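Local atomic coordinates of PHD finger protein 3 (Homo sapiens, PDB entry 6IC9), a protein that reads the phosphorylated C-terminal domain of RNA polymerase II through its SPOC domain and regulates neuronal gene expression. Residues E43-P46 / D47-V51; G53-S56 / P57-W61; K127-H130 / P131-P134. All coordinates share one frame; numbering follows the deposited sequence.

Contact 1. Residues E43-P46 / D47-V51; sequences EDLP and DSIQV
In the turn that leads from helix 41-44 into strand 48-55 of the SPOC beta-sheet, Pro46 lies against Ile49 three residues on. Methylene CG of the pyrrolidine ring comes 4.1 Å from CG1 of Ile49 and 3.5 Å from the backbone O of Ser48, so the ring sits beside the first residues of the strand rather than on their side chains alone. Ile49 carries CG1 anti to its own carbonyl carbon (chi1 -61°), which sends the longer branch back to the turn. There its terminal methyl CD1 lies 4.5 Å from CD2 of Leu45, a loose touch that completes a small apolar row of Leu45, Ile49 and the proline ring. Leu45, the first residue to leave helical geometry, and Ile49 are both buried, and both also touch Met117 of strand 114-122. The backbone is tied to strand 15-21 and to the loop residue Asn109: Pro46 O accepts from Trp15 NE1, Asp47 and Ile49 pair with Phe18, and Ser48 O accepts from Asn109 ND2. Between the two halves of the turn the cohesion is therefore apolar, consistent with a turn whose polar backbone is satisfied from outside, by strand 15-21 and Asn109.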
loop_
_atom_site.group_PDB
_atom_site.type_symbol
_atom_site.label_atom_id
_atom_site.label_comp_id
_atom_site.label_asym_id
_atom_site.label_seq_id
_atom_site.Cartn_x
_atom_site.Cartn_y
_atom_site.Cartn_z
ATOM N N GLU A 43 11.068 -8.982 -6.162
ATOM C CA GLU A 43 11.391 -10.188 -5.396
ATOM C C GLU A 43 10.780 -10.187 -4.012
ATOM O O GLU A 43 10.652 -11.245 -3.396
ATOM C CB GLU A 43 12.923 -10.325 -5.241
ATOM C CG GLU A 43 13.649 -10.066 -6.523
ATOM C CD GLU A 43 15.097 -9.638 -6.325
ATOM O OE1 GLU A 43 15.708 -9.947 -5.274
ATOM O OE2 GLU A 43 15.607 -8.975 -7.241
ATOM N N ASP A 44 10.403 -9.029 -3.509
ATOM C CA ASP A 44 9.968 -8.896 -2.131
ATOM C C ASP A 44 8.450 -8.930 -1.964
ATOM O O ASP A 44 7.975 -8.918 -0.827
ATOM C CB ASP A 44 10.476 -7.557 -1.569
ATOM C CG ASP A 44 11.970 -7.571 -1.236
ATOM O OD1 ASP A 44 12.580 -8.665 -1.276
ATOM O OD2 ASP A 44 12.511 -6.474 -0.929
ATOM N N LEU A 45 7.682 -8.893 -3.064
ATOM C CA LEU A 45 6.226 -8.958 -2.959
ATOM C C LEU A 45 5.754 -10.328 -3.418
ATOM O O LEU A 45 6.282 -10.856 -4.414
ATOM C CB LEU A 45 5.561 -7.870 -3.810
ATOM C CG LEU A 45 5.818 -6.453 -3.266
ATOM C CD1 LEU A 45 5.438 -5.456 -4.295
ATOM C CD2 LEU A 45 5.083 -6.177 -1.912
ATOM N N PRO A 46 4.822 -10.944 -2.689
ATOM C CA PRO A 46 4.287 -12.253 -3.107
ATOM C C PRO A 46 3.500 -12.131 -4.409
ATOM O O PRO A 46 3.192 -11.029 -4.888
ATOM C CB PRO A 46 3.386 -12.663 -1.941
ATOM C CG PRO A 46 2.867 -11.286 -1.403
ATOM C CD PRO A 46 4.053 -10.324 -1.586
ATOM N N ASP A 47 3.166 -13.308 -4.996
ATOM C CA ASP A 47 2.288 -13.333 -6.173
ATOM C C ASP A 47 0.923 -12.697 -5.888
ATOM O O ASP A 47 0.280 -12.160 -6.790
ATOM C CB ASP A 47 2.044 -14.806 -6.629
ATOM C CG ASP A 47 3.228 -15.418 -7.355
ATOM O OD1 ASP A 47 4.237 -14.740 -7.580
ATOM O OD2 ASP A 47 3.126 -16.619 -7.717
ATOM N N SER A 48 0.402 -12.889 -4.689
ATOM C CA SER A 48 -0.908 -12.403 -4.293
ATOM C C SER A 48 -0.743 -11.789 -2.922
ATOM O O SER A 48 -0.348 -12.485 -1.989
ATOM C CB SER A 48 -1.948 -13.521 -4.244
ATOM O OG SER A 48 -3.164 -12.982 -3.760
ATOM N N ILE A 49 -0.977 -10.479 -2.821
ATOM C CA ILE A 49 -0.978 -9.789 -1.536
ATOM C C ILE A 49 -2.309 -10.055 -0.863
ATOM O O ILE A 49 -3.350 -9.634 -1.381
ATOM C CB ILE A 49 -0.785 -8.280 -1.721
ATOM C CG1 ILE A 49 0.550 -8.001 -2.379
ATOM C CG2 ILE A 49 -0.980 -7.545 -0.335
ATOM C CD1 ILE A 49 0.718 -6.549 -2.813
ATOM N N GLN A 50 -2.280 -10.742 0.292
ATOM C CA GLN A 50 -3.486 -11.101 1.036
ATOM C C GLN A 50 -3.815 -9.985 2.006
ATOM O O GLN A 50 -3.042 -9.716 2.919
ATOM C CB GLN A 50 -3.294 -12.388 1.844
ATOM C CG GLN A 50 -2.981 -13.584 0.960
ATOM C CD GLN A 50 -4.121 -13.921 -0.001
ATOM O OE1 GLN A 50 -5.333 -13.854 0.349
ATOM N NE2 GLN A 50 -3.745 -14.282 -1.223
ATOM N N VAL A 51 -4.954 -9.348 1.823
ATOM C CA VAL A 51 -5.336 -8.286 2.758
ATOM C C VAL A 51 -6.041 -8.937 3.949
ATOM O O VAL A 51 -7.129 -9.514 3.805
ATOM C CB VAL A 51 -6.231 -7.256 2.068
ATOM C CG1 VAL A 51 -6.571 -6.111 3.042
ATOM C CG2 VAL A 51 -5.568 -6.766 0.786
#

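Contact 2. Residues G53-S56 / P57-W61; sequences GRIS and PQTVW
Ser56 is the N-cap residue where strand 48-55 passes into helix 57-70, and its carbonyl opens the helical bonding: Val60 N donates to Ser56 O over 3.3 Å, a weak bond but a nearly straight one at 165°. The next bond of the helix, Trp61 N to Pro57 O, is shorter at 2.9 Å. Pro57, as first helical residue, has no N-H to offer. A water bridges the cap. It lies 3.0 Å from Ser56 OG and accepts from Gln58 N over 2.8 Å, linking the serine hydroxyl to an amide of the first turn. The side chain of Gln58 bends away, and its NE2 donates to Asp62 OD2.

Apolar contacts form beneath the cap. Ile55 has CG1 anti to the backbone N (chi1 -169°), leaving CG2 between N and the carbonyl carbon, where it meets Val60 CG2 at 3.6 Å; the two side chains cross at about a right angle. The delta methyl of Ile55 reaches further, to 4.1 Å from Thr59 CG2. Tyr104 of the adjoining strand 104-107 and Tyr118 of strand 114-122 also pack on Ile55 and Val60. The bound CTD peptide runs past this corner: Arg54 NH2 bonds to a modified side chain of it, Ile55 packs on its backbone and Thr59 on an apolar side chain. The chemistry thus divides, with a water-bridged serine at the N-cap position and branched aliphatic groups joining the helix to the end of strand 48-55, beside the bound peptide.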
loop_
_atom_site.group_PDB
_atom_site.type_symbol
_atom_site.label_atom_id
_atom_site.label_comp_id
_atom_site.label_asym_id
_atom_site.label_seq_id
_atom_site.Cartn_x
_atom_site.Cartn_y
_atom_site.Cartn_z
ATOM N N GLY A 53 -6.771 -7.472 7.054
ATOM C CA GLY A 53 -7.482 -6.684 8.034
ATOM C C GLY A 53 -7.409 -5.211 7.725
ATOM O O GLY A 53 -6.942 -4.788 6.654
ATOM N N ARG A 54 -7.878 -4.440 8.677
ATOM C CA ARG A 54 -7.946 -3.009 8.476
ATOM C C ARG A 54 -7.440 -2.298 9.713
ATOM O O ARG A 54 -7.430 -2.844 10.831
ATOM C CB ARG A 54 -9.371 -2.572 8.142
ATOM C CG ARG A 54 -10.344 -2.944 9.216
ATOM C CD ARG A 54 -11.804 -2.887 8.757
ATOM N NE ARG A 54 -12.667 -3.167 9.905
ATOM C CZ ARG A 54 -13.970 -3.431 9.823
ATOM N NH1 ARG A 54 -14.576 -3.468 8.640
ATOM N NH2 ARG A 54 -14.679 -3.632 10.936
ATOM N N ILE A 55 -7.007 -1.060 9.516
ATOM C CA ILE A 55 -6.331 -0.355 10.598
ATOM C C ILE A 55 -6.628 1.138 10.475
ATOM O O ILE A 55 -6.802 1.663 9.374
ATOM C CB ILE A 55 -4.807 -0.676 10.533
ATOM C CG1 ILE A 55 -4.058 -0.200 11.801
ATOM C CG2 ILE A 55 -4.165 -0.115 9.225
ATOM C CD1 ILE A 55 -2.549 -0.702 11.839
ATOM N N SER A 56 -6.669 1.833 11.615
ATOM C CA SER A 56 -6.907 3.268 11.615
ATOM C C SER A 56 -5.723 4.024 11.003
ATOM O O SER A 56 -4.570 3.667 11.246
ATOM C CB SER A 56 -7.151 3.715 13.048
ATOM O OG SER A 56 -6.686 5.021 13.216
ATOM N N PRO A 57 -5.971 5.042 10.179
ATOM C CA PRO A 57 -4.846 5.782 9.579
ATOM C C PRO A 57 -3.936 6.433 10.612
ATOM O O PRO A 57 -2.721 6.435 10.438
ATOM C CB PRO A 57 -5.543 6.833 8.695
ATOM C CG PRO A 57 -6.852 6.137 8.308
ATOM C CD PRO A 57 -7.270 5.399 9.574
ATOM N N GLN A 58 -4.491 6.965 11.692
ATOM C CA GLN A 58 -3.636 7.590 12.695
ATOM C C GLN A 58 -2.678 6.577 13.330
ATOM O O GLN A 58 -1.527 6.917 13.636
ATOM C CB GLN A 58 -4.498 8.276 13.751
ATOM C CG GLN A 58 -3.691 9.098 14.752
ATOM C CD GLN A 58 -2.917 10.209 14.058
ATOM O OE1 GLN A 58 -3.504 11.022 13.331
ATOM N NE2 GLN A 58 -1.608 10.243 14.253
ATOM N N THR A 59 -3.123 5.324 13.528
ATOM C CA THR A 59 -2.228 4.297 14.065
ATOM C C THR A 59 -1.050 4.066 13.124
ATOM O O THR A 59 0.098 3.981 13.569
ATOM C CB THR A 59 -2.999 2.995 14.317
ATOM O OG1 THR A 59 -4.068 3.258 15.237
ATOM C CG2 THR A 59 -2.078 1.921 14.946
ATOM N N VAL A 60 -1.317 3.965 11.816
ATOM C CA VAL A 60 -0.232 3.834 10.841
ATOM C C VAL A 60 0.709 5.034 10.903
ATOM O O VAL A 60 1.928 4.873 10.858
ATOM C CB VAL A 60 -0.822 3.655 9.438
ATOM C CG1 VAL A 60 0.306 3.704 8.351
ATOM C CG2 VAL A 60 -1.486 2.277 9.411
ATOM N N TRP A 61 0.162 6.265 10.916
ATOM C CA TRP A 61 1.066 7.426 10.866
ATOM C C TRP A 61 1.869 7.586 12.157
ATOM O O TRP A 61 3.025 7.989 12.103
ATOM C CB TRP A 61 0.283 8.709 10.534
ATOM C CG TRP A 61 -0.359 8.556 9.157
ATOM C CD1 TRP A 61 -1.673 8.708 8.847
ATOM C CD2 TRP A 61 0.298 8.175 7.934
ATOM N NE1 TRP A 61 -1.875 8.466 7.515
ATOM C CE2 TRP A 61 -0.690 8.114 6.936
ATOM C CE3 TRP A 61 1.625 7.847 7.599
ATOM C CZ2 TRP A 61 -0.400 7.764 5.604
ATOM C CZ3 TRP A 61 1.926 7.505 6.279
ATOM C CH2 TRP A 61 0.908 7.465 5.295
HETATM O O HOH W 1 -7.176 7.777 12.152
#

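Contact 3. Residues K127-H130 / P131-P134; sequences KIPH and PLVP
Pro131 sets CD over one face of the His130 imidazole within a short 3-10 turn of the loop between strands 114-122 and 147-155. The contact is a CH-pi interaction: CD of Pro131 stands 3.4 Å from the centroid of the His130 ring, 19° off the normal. His130 holds CG between its backbone N and carbonyl carbon (chi1 83°), which folds the imidazole back over the following proline. With an alanine in place of Pro131, CD and CG would be gone from this face, and the His130 ring would probably lose its cover there and be freer to turn. Two backbone bonds close the turn beneath this pair, Leu132 N to Pro129 O at 3.0 Å and the more bent Val133 N to His130 O, also 3.0 Å. Pro129 CB lies 4.2 Å from Leu132 CD1. Across the turn Ile128 meets Val133 at about a right angle, CG2 of Ile128 coming 3.6 Å from CG2 of Val133. Further out, Trp61 of helix 57-70 touches Pro129, Pro131 and Leu132. These contacts seat the turn on the helix, where Lys68 NZ donates a hydrogen bond to the backbone O of Pro131.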
loop_
_atom_site.group_PDB
_atom_site.type_symbol
_atom_site.label_atom_id
_atom_site.label_comp_id
_atom_site.label_asym_id
_atom_site.label_seq_id
_atom_site.Cartn_x
_atom_site.Cartn_y
_atom_site.Cartn_z
ATOM N N LYS A 127 -6.040 15.344 -0.569
ATOM C CA LYS A 127 -4.691 15.766 -0.258
ATOM C C LYS A 127 -3.852 14.556 0.116
ATOM O O LYS A 127 -4.346 13.587 0.694
ATOM C CB LYS A 127 -4.717 16.776 0.886
ATOM C CG LYS A 127 -5.386 18.081 0.493
ATOM C CD LYS A 127 -4.354 19.201 0.283
ATOM C CE LYS A 127 -4.065 19.936 1.591
ATOM N NZ LYS A 127 -3.124 21.074 1.393
ATOM N N ILE A 128 -2.584 14.597 -0.252
ATOM C CA ILE A 128 -1.716 13.484 0.114
ATOM C C ILE A 128 -1.476 13.528 1.619
ATOM O O ILE A 128 -1.142 14.596 2.151
ATOM C CB ILE A 128 -0.404 13.558 -0.669
ATOM C CG1 ILE A 128 -0.660 13.326 -2.179
ATOM C CG2 ILE A 128 0.579 12.565 -0.109
ATOM C CD1 ILE A 128 -0.673 14.625 -3.044
ATOM N N PRO A 129 -1.689 12.439 2.351
ATOM C CA PRO A 129 -1.331 12.422 3.778
ATOM C C PRO A 129 0.057 13.001 4.034
ATOM O O PRO A 129 1.042 12.585 3.414
ATOM C CB PRO A 129 -1.373 10.926 4.125
ATOM C CG PRO A 129 -2.430 10.358 3.175
ATOM C CD PRO A 129 -2.338 11.186 1.907
ATOM N N HIS A 130 0.140 13.920 5.013
ATOM C CA HIS A 130 1.371 14.688 5.207
ATOM C C HIS A 130 2.608 13.832 5.483
ATOM O O HIS A 130 3.682 14.169 4.955
ATOM C CB HIS A 130 1.149 15.773 6.293
ATOM C CG HIS A 130 1.291 15.305 7.718
ATOM N ND1 HIS A 130 2.495 14.913 8.274
ATOM C CD2 HIS A 130 0.373 15.199 8.712
ATOM C CE1 HIS A 130 2.309 14.565 9.536
ATOM N NE2 HIS A 130 1.029 14.731 9.827
ATOM N N PRO A 131 2.556 12.734 6.241
ATOM C CA PRO A 131 3.792 11.959 6.460
ATOM C C PRO A 131 4.380 11.346 5.191
ATOM O O PRO A 131 5.543 10.921 5.214
ATOM C CB PRO A 131 3.352 10.869 7.440
ATOM C CG PRO A 131 2.119 11.389 8.022
ATOM C CD PRO A 131 1.433 12.130 6.960
ATOM N N LEU A 132 3.627 11.277 4.096
ATOM C CA LEU A 132 4.196 10.815 2.826
ATOM C C LEU A 132 4.870 11.921 2.023
ATOM O O LEU A 132 5.713 11.613 1.172
ATOM C CB LEU A 132 3.107 10.196 1.957
ATOM C CG LEU A 132 2.393 9.009 2.581
ATOM C CD1 LEU A 132 1.204 8.593 1.725
ATOM C CD2 LEU A 132 3.364 7.846 2.775
ATOM N N VAL A 133 4.492 13.182 2.247
ATOM C CA VAL A 133 5.078 14.341 1.577
ATOM C C VAL A 133 6.389 14.675 2.288
ATOM O O VAL A 133 6.481 14.553 3.520
ATOM C CB VAL A 133 4.106 15.534 1.583
ATOM C CG1 VAL A 133 4.591 16.670 0.677
ATOM C CG2 VAL A 133 2.751 15.100 1.135
ATOM N N PRO A 134 7.441 15.059 1.564
ATOM C CA PRO A 134 7.479 15.142 0.103
ATOM C C PRO A 134 7.763 13.767 -0.498
ATOM O O PRO A 134 8.377 12.940 0.162
ATOM C CB PRO A 134 8.618 16.128 -0.147
ATOM C CG PRO A 134 9.602 15.815 1.003
ATOM C CD PRO A 134 8.740 15.406 2.181
#

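Overall arrangement
Contacts 1 and 2 mark the two ends of strand 48-55, their centres about 20 Å apart: contact 1 leads the chain in and contact 2 leads it out into helix 57-70. Contact 3 comes later in sequence but joins contact 2 directly through Trp61, whose indole lies against the 3-10 turn, with CH2 of Trp61 3.5 Å from Leu132 CG and CZ2 3.6 Å from Pro129 CB; the two centres are about 15 Å apart. Contacts 1 and 3 lie on opposite sides of the chain's centre, their nearest atoms about 15 Å apart. Among the three, contact 2 meets the bound phosphorylated CTD peptide, and contact 3 packs on the helix that follows this peptide-binding corner.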